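Local coordinates for malonyl CoA-acyl carrier protein transacylase (Burkholderia pseudomallei 1710b, PDB 3EZO), which probably transfers the malonyl group from malonyl-CoA to holo acyl carrier protein, releasing free coenzyme A, at the entry to fatty acid synthesis, at residues A[219-222]-A[223-227]; A[50-53]-A[54-58]; A[267-270]-A[271-274]; A[186-189]-A[190-194]. One frame throughout, in Å; residues are numbered along the deposited sequence.

Interaction 1 of 4, residues A[219-222]-A[223-227]; sequences REYL and AGVDV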
loop_
_atom_site.group_PDB
_atom_site.type_symbol
_atom_site.label_atom_id
_atom_site.label_comp_id
_atom_site.label_asym_id
_atom_site.label_seq_id
_atom_site.Cartn_x
_atom_site.Cartn_y
_atom_site.Cartn_z
ATOM N N ARG A 219 5.363 1.352 17.070
ATOM C CA ARG A 219 4.940 2.321 18.080
ATOM C C ARG A 219 6.142 3.007 18.715
ATOM O O ARG A 219 6.161 4.233 18.869
ATOM C CB ARG A 219 4.054 1.674 19.155
ATOM C CG ARG A 219 3.470 2.695 20.068
ATOM C CD ARG A 219 2.730 2.071 21.262
ATOM N NE ARG A 219 1.544 1.294 20.839
ATOM C CZ ARG A 219 1.446 -0.033 20.770
ATOM N NH1 ARG A 219 2.475 -0.839 21.010
ATOM N NH2 ARG A 219 0.300 -0.568 20.409
ATOM N N GLU A 220 7.155 2.218 19.072
ATOM C CA GLU A 220 8.387 2.777 19.622
ATOM C C GLU A 220 9.070 3.687 18.614
ATOM O O GLU A 220 9.480 4.805 18.941
ATOM C CB GLU A 220 9.372 1.670 20.018
ATOM C CG GLU A 220 8.879 0.820 21.133
ATOM C CD GLU A 220 9.791 -0.386 21.427
ATOM O OE1 GLU A 220 10.698 -0.723 20.600
ATOM O OE2 GLU A 220 9.563 -0.990 22.516
ATOM N N TYR A 221 9.175 3.224 17.375
ATOM C CA TYR A 221 9.816 4.042 16.320
ATOM C C TYR A 221 9.048 5.345 16.060
ATOM O O TYR A 221 9.624 6.421 16.030
ATOM C CB TYR A 221 9.980 3.243 15.012
ATOM C CG TYR A 221 10.823 3.968 13.980
ATOM C CD1 TYR A 221 12.158 3.609 13.746
ATOM C CD2 TYR A 221 10.289 5.011 13.239
ATOM C CE1 TYR A 221 12.937 4.327 12.788
ATOM C CE2 TYR A 221 11.040 5.704 12.288
ATOM C CZ TYR A 221 12.354 5.358 12.067
ATOM O OH TYR A 221 13.051 6.078 11.101
ATOM N N LEU A 222 7.743 5.265 15.891
ATOM C CA LEU A 222 6.941 6.471 15.611
ATOM C C LEU A 222 6.944 7.471 16.743
ATOM O O LEU A 222 6.693 8.631 16.501
ATOM C CB LEU A 222 5.502 6.094 15.224
ATOM C CG LEU A 222 5.413 5.503 13.814
ATOM C CD1 LEU A 222 4.191 4.669 13.607
ATOM C CD2 LEU A 222 5.513 6.633 12.761
ATOM N N ALA A 223 7.241 7.036 17.974
ATOM C CA ALA A 223 7.375 7.958 19.104
ATOM C C ALA A 223 8.369 9.096 18.824
ATOM O O ALA A 223 8.208 10.222 19.323
ATOM C CB ALA A 223 7.784 7.190 20.386
ATOM N N GLY A 224 9.408 8.801 18.048
ATOM C CA GLY A 224 10.394 9.796 17.703
ATOM C C GLY A 224 10.186 10.483 16.372
ATOM O O GLY A 224 11.055 11.236 15.963
ATOM N N VAL A 225 9.045 10.267 15.686
ATOM C CA VAL A 225 8.840 10.861 14.363
ATOM C C VAL A 225 7.908 12.058 14.504
ATOM O O VAL A 225 6.868 11.968 15.190
ATOM C CB VAL A 225 8.274 9.844 13.375
ATOM C CG1 VAL A 225 7.965 10.474 12.041
ATOM C CG2 VAL A 225 9.243 8.627 13.245
ATOM N N ASP A 226 8.293 13.180 13.900
ATOM C CA ASP A 226 7.466 14.387 13.918
ATOM C C ASP A 226 6.341 14.266 12.917
ATOM O O ASP A 226 6.557 14.421 11.724
ATOM C CB ASP A 226 8.290 15.630 13.531
ATOM C CG ASP A 226 7.497 16.931 13.721
ATOM O OD1 ASP A 226 6.674 16.990 14.665
ATOM O OD2 ASP A 226 7.696 17.878 12.954
ATOM N N VAL A 227 5.151 13.958 13.375
ATOM C CA VAL A 227 4.035 13.860 12.481
ATOM C C VAL A 227 3.231 15.126 12.708
ATOM O O VAL A 227 3.021 15.508 13.847
ATOM C CB VAL A 227 3.180 12.590 12.752
ATOM C CG1 VAL A 227 1.882 12.629 11.925
ATOM C CG2 VAL A 227 4.024 11.294 12.508
#
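Val225 turns back against Tyr221 and Leu222 just after helix 212-223 has run out. Its CB lies 3.7 Å from Leu222 O, the carbonyl that already accepts the backbone N-H of the same valine. With CG1 anti to the backbone N (chi1 176°), the other methyl, CG2, falls beside that N and faces the helix end. There CG2 approaches Tyr221 CE2 to 3.6 Å, meeting the ring at an oblique angle, and stands equally close, 3.6 Å, to Tyr221 O. Leu222 CD2 is a looser neighbour, 4.3 Å from Val225 CG2. The chain here illustrates how an alpha helix can fray into tighter turns: Ala223 N still bonds four residues back to Arg219 O at 3.1 Å, whereas Gly224 N reaches only to Tyr221 O (3.1 Å) and Val225 N to Leu222 O (3.0 Å), both i to i+3. The last of these is nearly straight at its hydrogen, 167°, yet its donor stands well above the carbonyl plane, consistent with the tight turn. Lys250 of helix 246-256 binds both Leu222 O and Val225 O through its NZ. On the side of helix 113-128, the Tyr221 ring stacks with Phe122, while Leu222 touches Leu119 of that helix and Leu253 and Val254 of helix 246-256.

Interaction 2 of 4, residues A[50-53]-A[54-58]; sequences IGKL and IADGP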
loop_
_atom_site.group_PDB
_atom_site.type_symbol
_atom_site.label_atom_id
_atom_site.label_comp_id
_atom_site.label_asym_id
_atom_site.label_seq_id
_atom_site.Cartn_x
_atom_site.Cartn_y
_atom_site.Cartn_z
ATOM N N ILE A 50 19.358 4.506 -5.092
ATOM C CA ILE A 50 17.973 4.037 -5.305
ATOM C C ILE A 50 17.561 4.130 -6.754
ATOM O O ILE A 50 16.872 3.234 -7.318
ATOM C CB ILE A 50 16.973 4.801 -4.407
ATOM C CG1 ILE A 50 17.320 4.556 -2.923
ATOM C CG2 ILE A 50 15.543 4.335 -4.720
ATOM C CD1 ILE A 50 17.193 3.041 -2.546
ATOM N N GLY A 51 17.980 5.211 -7.405
ATOM C CA GLY A 51 17.831 5.278 -8.858
ATOM C C GLY A 51 18.340 4.060 -9.629
ATOM O O GLY A 51 17.640 3.535 -10.509
ATOM N N LYS A 52 19.569 3.646 -9.362
ATOM C CA LYS A 52 20.133 2.505 -10.083
ATOM C C LYS A 52 19.509 1.179 -9.601
ATOM O O LYS A 52 19.236 0.302 -10.428
ATOM C CB LYS A 52 21.650 2.444 -9.993
ATOM C CG LYS A 52 22.403 3.562 -10.727
ATOM C CD LYS A 52 22.487 3.309 -12.249
ATOM C CE LYS A 52 23.090 4.525 -13.029
ATOM N NZ LYS A 52 24.547 4.375 -13.251
ATOM N N LEU A 53 19.207 1.075 -8.304
ATOM C CA LEU A 53 18.483 -0.107 -7.788
ATOM C C LEU A 53 17.203 -0.322 -8.570
ATOM O O LEU A 53 16.928 -1.419 -9.058
ATOM C CB LEU A 53 18.204 0.005 -6.265
ATOM C CG LEU A 53 17.276 -1.059 -5.650
ATOM C CD1 LEU A 53 17.871 -2.483 -5.807
ATOM C CD2 LEU A 53 16.927 -0.741 -4.172
ATOM N N ILE A 54 16.429 0.750 -8.742
ATOM C CA ILE A 54 15.187 0.680 -9.508
ATOM C C ILE A 54 15.436 0.435 -10.988
ATOM O O ILE A 54 14.757 -0.374 -11.622
ATOM C CB ILE A 54 14.315 1.963 -9.286
ATOM C CG1 ILE A 54 13.909 2.067 -7.787
ATOM C CG2 ILE A 54 13.120 1.991 -10.288
ATOM C CD1 ILE A 54 13.154 3.393 -7.363
ATOM N N ALA A 55 16.394 1.146 -11.569
ATOM C CA ALA A 55 16.592 1.097 -13.022
ATOM C C ALA A 55 17.178 -0.234 -13.451
ATOM O O ALA A 55 16.814 -0.753 -14.496
ATOM C CB ALA A 55 17.518 2.245 -13.495
ATOM N N ASP A 56 18.094 -0.774 -12.646
ATOM C CA ASP A 56 18.883 -1.941 -13.048
ATOM C C ASP A 56 18.628 -3.175 -12.189
ATOM O O ASP A 56 18.967 -4.285 -12.597
ATOM C CB ASP A 56 20.361 -1.598 -13.011
ATOM C CG ASP A 56 20.727 -0.462 -13.950
ATOM O OD1 ASP A 56 20.056 -0.272 -14.994
ATOM O OD2 ASP A 56 21.685 0.252 -13.620
ATOM N N GLY A 57 18.013 -3.007 -11.028
ATOM C CA GLY A 57 17.783 -4.162 -10.141
ATOM C C GLY A 57 19.104 -4.740 -9.632
ATOM O O GLY A 57 19.965 -4.007 -9.151
ATOM N N PRO A 58 19.289 -6.063 -9.764
ATOM C CA PRO A 58 18.384 -7.070 -10.313
ATOM C C PRO A 58 17.080 -7.152 -9.552
ATOM O O PRO A 58 16.965 -6.611 -8.456
ATOM C CB PRO A 58 19.178 -8.383 -10.145
ATOM C CG PRO A 58 20.541 -7.979 -10.083
ATOM C CD PRO A 58 20.599 -6.646 -9.423
#
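Four successive i to i+4 bonds run along the short helix 50-56, from Ile54 N to Ile50 O (2.9 Å), Ala55 N to Gly51 O, Asp56 N to Lys52 O and Gly57 N to Leu53 O, the last more bent (132° at the hydrogen) as the chain leaves the helix. Gly57 has a positive phi of 65°, and a cis peptide bond follows it, so the direction changes abruptly before Pro58, which occupies the N-cap position of helix 59-62. On the buried side Ile50 and Ile54 meet one turn apart. Their side chains cross obliquely, with Ile50 CG2 against Ile54 CD1 at 3.7 Å. Ile54 CG1, set beside its own backbone N, also comes to 3.2 Å from Ile50 O, tucking the branch close over the preceding turn. The solvent side carries a different pair. Lys52 and Asp56 lie alongside each other and point the same way, but it is the aliphatic part of the lysine that touches, Lys52 CD to Asp56 OD2 at 3.4 Å. Bends at chi2 and chi4 carry the chain past the carboxylate, and Lys52 NZ ends 5.0 Å from Asp56 OD2. The charged atoms are not in contact, and any attraction between them is probably weak. Asp49 OD1 accepts Lys52 N at the start of the helix. Among its neighbours the helix packs against three others: Ile50 and Ile54 rest on Ala42 and Leu39 of helix 33-46, while Leu53 and Ile54 share Val71 of helix 65-85 and press on Glu61 and Leu62 of helix 59-62.

Interaction 3 of 4, residues A[267-270]-A[271-274]; sequences VQHI and AREG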
loop_
_atom_site.group_PDB
_atom_site.type_symbol
_atom_site.label_atom_id
_atom_site.label_comp_id
_atom_site.label_asym_id
_atom_site.label_seq_id
_atom_site.Cartn_x
_atom_site.Cartn_y
_atom_site.Cartn_z
ATOM N N VAL A 267 -11.927 3.484 -0.756
ATOM C CA VAL A 267 -12.408 3.950 -2.067
ATOM C C VAL A 267 -13.880 4.400 -2.007
ATOM O O VAL A 267 -14.223 5.452 -2.529
ATOM C CB VAL A 267 -12.212 2.871 -3.164
ATOM C CG1 VAL A 267 -12.862 3.302 -4.461
ATOM C CG2 VAL A 267 -10.678 2.568 -3.400
ATOM N N GLN A 268 -14.730 3.617 -1.335
ATOM C CA GLN A 268 -16.119 3.994 -1.165
ATOM C C GLN A 268 -16.268 5.257 -0.346
ATOM O O GLN A 268 -17.140 6.066 -0.625
ATOM C CB GLN A 268 -16.890 2.847 -0.518
ATOM C CG GLN A 268 -16.930 1.625 -1.426
ATOM C CD GLN A 268 -17.546 0.429 -0.775
ATOM O OE1 GLN A 268 -17.480 0.253 0.451
ATOM N NE2 GLN A 268 -18.165 -0.422 -1.604
ATOM N N HIS A 269 -15.396 5.433 0.653
ATOM C CA HIS A 269 -15.396 6.635 1.486
ATOM C C HIS A 269 -15.113 7.834 0.593
ATOM O O HIS A 269 -15.795 8.869 0.692
ATOM C CB HIS A 269 -14.371 6.543 2.619
ATOM C CG HIS A 269 -14.259 7.789 3.416
ATOM N ND1 HIS A 269 -14.834 7.926 4.658
ATOM C CD2 HIS A 269 -13.679 8.983 3.132
ATOM C CE1 HIS A 269 -14.578 9.137 5.123
ATOM N NE2 HIS A 269 -13.897 9.805 4.205
ATOM N N ILE A 270 -14.125 7.675 -0.288
ATOM C CA ILE A 270 -13.714 8.747 -1.210
ATOM C C ILE A 270 -14.882 9.140 -2.122
ATOM O O ILE A 270 -15.178 10.317 -2.265
ATOM C CB ILE A 270 -12.445 8.325 -2.030
ATOM C CG1 ILE A 270 -11.215 8.340 -1.080
ATOM C CG2 ILE A 270 -12.290 9.228 -3.252
ATOM C CD1 ILE A 270 -10.012 7.609 -1.597
ATOM N N ALA A 271 -15.537 8.139 -2.706
ATOM C CA ALA A 271 -16.716 8.338 -3.534
ATOM C C ALA A 271 -17.842 9.058 -2.796
ATOM O O ALA A 271 -18.499 9.915 -3.389
ATOM C CB ALA A 271 -17.227 7.028 -4.047
ATOM N N ARG A 272 -18.087 8.708 -1.526
ATOM C CA ARG A 272 -19.174 9.363 -0.745
ATOM C C ARG A 272 -18.843 10.814 -0.435
ATOM O O ARG A 272 -19.725 11.574 -0.086
ATOM C CB ARG A 272 -19.500 8.621 0.580
ATOM C CG ARG A 272 -20.206 7.315 0.364
ATOM C CD ARG A 272 -20.871 6.787 1.643
ATOM N NE ARG A 272 -19.828 6.660 2.632
ATOM C CZ ARG A 272 -19.043 5.597 2.752
ATOM N NH1 ARG A 272 -19.225 4.533 1.982
ATOM N NH2 ARG A 272 -18.085 5.598 3.667
ATOM N N GLU A 273 -17.585 11.216 -0.571
ATOM C CA GLU A 273 -17.256 12.630 -0.431
ATOM C C GLU A 273 -17.539 13.415 -1.714
ATOM O O GLU A 273 -17.237 14.603 -1.794
ATOM C CB GLU A 273 -15.785 12.822 -0.034
ATOM C CG GLU A 273 -15.436 12.297 1.363
ATOM C CD GLU A 273 -16.137 13.061 2.453
ATOM O OE1 GLU A 273 -16.199 14.303 2.321
ATOM O OE2 GLU A 273 -16.611 12.433 3.435
ATOM N N GLY A 274 -18.099 12.772 -2.718
ATOM C CA GLY A 274 -18.428 13.476 -3.969
ATOM C C GLY A 274 -17.238 13.564 -4.937
ATOM O O GLY A 274 -17.283 14.325 -5.898
HETATM O O HOH W 1 -18.609 1.461 2.448
HETATM O O HOH W 2 -17.081 9.867 2.991
#
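Arg272, at the end of helix 263-272, and Glu273 just after it fold back over Gln268 and His269, and the contact divides into backbone bonds, water bridges and packing of flat groups. Ala271 N to Val267 O and Arg272 N to Gln268 O (2.9 Å) are regular helical bonds; Glu273 N is shared between Ile270 O (3.1 Å) and, weakly, His269 O. Gly274, with positive phi, completes a Schellman motif, its N bonded to Ala271 O, and Ile270 touches Val275 beyond the turn. Two waters join the polar ends. One donates to Gln268 OE1 at 2.6 Å and accepts from Arg272 NH1, spanning neighbouring turns. The second donates to both His269 O (2.8 Å) and Glu273 OE2 (2.6 Å). This same water lies over the centre of the His269 imidazole, close above one face. Packing accounts for the rest. A bend at chi3 (-58°) folds the guanidinium back so that one face lies over Gln268 O and His269 CA, and its plane stands 82° from the imidazole. Glu273 runs alongside His269 instead, its carboxylate turned only 25° from the ring, with Glu273 OE2 3.9 Å from His269 NE2. The His269 side chain also touches Val235, Val242 and Ile93. The guanidinium is probably favoured near the carbonyl-rich helix end, while the carboxylate, which would probably be disfavoured there, is joined to His269 O by a water that donates to both acceptors.

Interaction 4 of 4, residues A[186-189]-A[190-194]; sequences CEIA and KEKGA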
loop_
_atom_site.group_PDB
_atom_site.type_symbol
_atom_site.label_atom_id
_atom_site.label_comp_id
_atom_site.label_asym_id
_atom_site.label_seq_id
_atom_site.Cartn_x
_atom_site.Cartn_y
_atom_site.Cartn_z
ATOM N N CYS A 186 -7.453 -22.166 1.800
ATOM C CA CYS A 186 -7.507 -22.366 0.325
ATOM C C CYS A 186 -8.378 -23.575 -0.081
ATOM O O CYS A 186 -9.221 -23.510 -0.985
ATOM C CB CYS A 186 -6.100 -22.468 -0.269
ATOM S SG CYS A 186 -5.217 -20.914 -0.159
ATOM N N GLU A 187 -8.195 -24.670 0.624
ATOM C CA GLU A 187 -8.956 -25.897 0.370
ATOM C C GLU A 187 -10.453 -25.666 0.576
ATOM O O GLU A 187 -11.271 -25.943 -0.310
ATOM C CB GLU A 187 -8.419 -26.927 1.341
ATOM C CG GLU A 187 -8.840 -28.312 1.172
ATOM C CD GLU A 187 -8.374 -29.107 2.382
ATOM O OE1 GLU A 187 -7.125 -29.161 2.595
ATOM O OE2 GLU A 187 -9.257 -29.595 3.142
ATOM N N ILE A 188 -10.817 -25.087 1.718
ATOM C CA ILE A 188 -12.227 -24.735 1.988
ATOM C C ILE A 188 -12.773 -23.769 0.911
ATOM O O ILE A 188 -13.893 -23.966 0.385
ATOM C CB ILE A 188 -12.417 -24.142 3.413
ATOM C CG1 ILE A 188 -12.030 -25.170 4.477
ATOM C CG2 ILE A 188 -13.856 -23.702 3.641
ATOM C CD1 ILE A 188 -12.189 -24.688 5.883
ATOM N N ALA A 189 -11.965 -22.762 0.560
ATOM C CA ALA A 189 -12.390 -21.732 -0.388
ATOM C C ALA A 189 -12.762 -22.365 -1.721
ATOM O O ALA A 189 -13.811 -22.045 -2.307
ATOM C CB ALA A 189 -11.330 -20.707 -0.580
ATOM N N LYS A 190 -11.889 -23.243 -2.198
ATOM C CA LYS A 190 -12.150 -24.022 -3.428
ATOM C C LYS A 190 -13.437 -24.827 -3.320
ATOM O O LYS A 190 -14.264 -24.781 -4.231
ATOM C CB LYS A 190 -10.972 -24.931 -3.787
ATOM C CG LYS A 190 -9.772 -24.195 -4.324
ATOM C CD LYS A 190 -8.478 -24.995 -4.180
ATOM C CE LYS A 190 -7.259 -24.258 -4.824
ATOM N NZ LYS A 190 -5.878 -24.601 -4.288
ATOM N N GLU A 191 -13.639 -25.508 -2.198
ATOM C CA GLU A 191 -14.871 -26.283 -1.999
ATOM C C GLU A 191 -16.097 -25.404 -2.114
ATOM O O GLU A 191 -17.122 -25.851 -2.625
ATOM C CB GLU A 191 -14.918 -26.963 -0.612
ATOM C CG GLU A 191 -13.841 -28.014 -0.340
ATOM C CD GLU A 191 -13.566 -28.228 1.182
ATOM O OE1 GLU A 191 -14.268 -27.628 2.044
ATOM O OE2 GLU A 191 -12.649 -29.003 1.525
ATOM N N LYS A 192 -16.001 -24.169 -1.618
ATOM C CA LYS A 192 -17.125 -23.206 -1.606
ATOM C C LYS A 192 -17.294 -22.491 -2.956
ATOM O O LYS A 192 -18.179 -21.648 -3.122
ATOM C CB LYS A 192 -16.935 -22.167 -0.491
ATOM C CG LYS A 192 -17.241 -22.689 0.920
ATOM C CD LYS A 192 -17.234 -21.575 1.959
ATOM C CE LYS A 192 -18.067 -21.947 3.192
ATOM N NZ LYS A 192 -17.705 -23.303 3.735
ATOM N N GLY A 193 -16.424 -22.807 -3.908
ATOM C CA GLY A 193 -16.596 -22.361 -5.287
ATOM C C GLY A 193 -15.683 -21.234 -5.728
ATOM O O GLY A 193 -15.954 -20.604 -6.757
ATOM N N ALA A 194 -14.601 -20.980 -4.984
ATOM C CA ALA A 194 -13.678 -19.897 -5.345
ATOM C C ALA A 194 -13.126 -20.137 -6.743
ATOM O O ALA A 194 -12.768 -21.268 -7.074
ATOM C CB ALA A 194 -12.526 -19.777 -4.350
#
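Ala189 and Ala194 touch methyl to methyl, CB to CB at 4.1 Å, across the end of helix 179-191. The same two residues share a backbone bond, Ala194 N to Ala189 O at 3.0 Å, which together with Gly193 N to Lys190 O makes a textbook Schellman motif: an outer six-to-one bond, an inner five-to-two bond, and an apolar contact between the same two residues that make the outer bond. Gly193, with phi 105°, supplies the left-handed backbone that turns the chain back. Behind this cap the regular bonds continue, Lys190 N to Cys186 O, Glu191 N to Glu187 O and Lys192 N to Ile188 O (2.9 Å); Lys192 N also makes a weak one to Ala189 O. On the outer face Glu187 and Glu191 run side by side and bring OE2 to within 3.8 Å of OE2, their carboxylates turned 52° apart. Glu191 has CG beside its own N (chi1 -63°), which lays its chain back over the preceding turn, with OE1 3.5 Å from Ile188 CA. Lys192 lies alongside Ile188, its NZ 3.9 Å from Ile188 CG2. A second shell fixes these groups: Glu155 of helix 146-156 forms a salt bridge with Lys192 NZ, Lys190 NZ bonds to Ala197 O, and the two alanines rest on Leu144. Ile188 packs against Val152, and Cys186 against Ala139 and Pro199. The chemistry suggests a mild cost in the paired glutamates, whose mutual repulsion might make one easier to protonate, set beside lysines that already have partners elsewhere.

Overall arrangement
From the N terminus the order is interaction 2, 4, 1 and 3. Each closes one or two turns where a helix gives way to loop, so the four stand in series, with none enclosing or crossing another, and none touching. Interaction 2 ends helix 50-56 among the helices of the larger subdomain. Interaction 4 belongs to the smaller one, where helix 179-191 leads to strand 196-199 of the antiparallel sheet. The chain then returns: interaction 1 leaves helix 212-223 toward strand 233-234, and interaction 3 leads into strand 277-281 of the parallel sheet. Interactions 1 and 4, centres 42 Å apart, lie on opposite sides of the chain's centre, as do interactions 2 and 3.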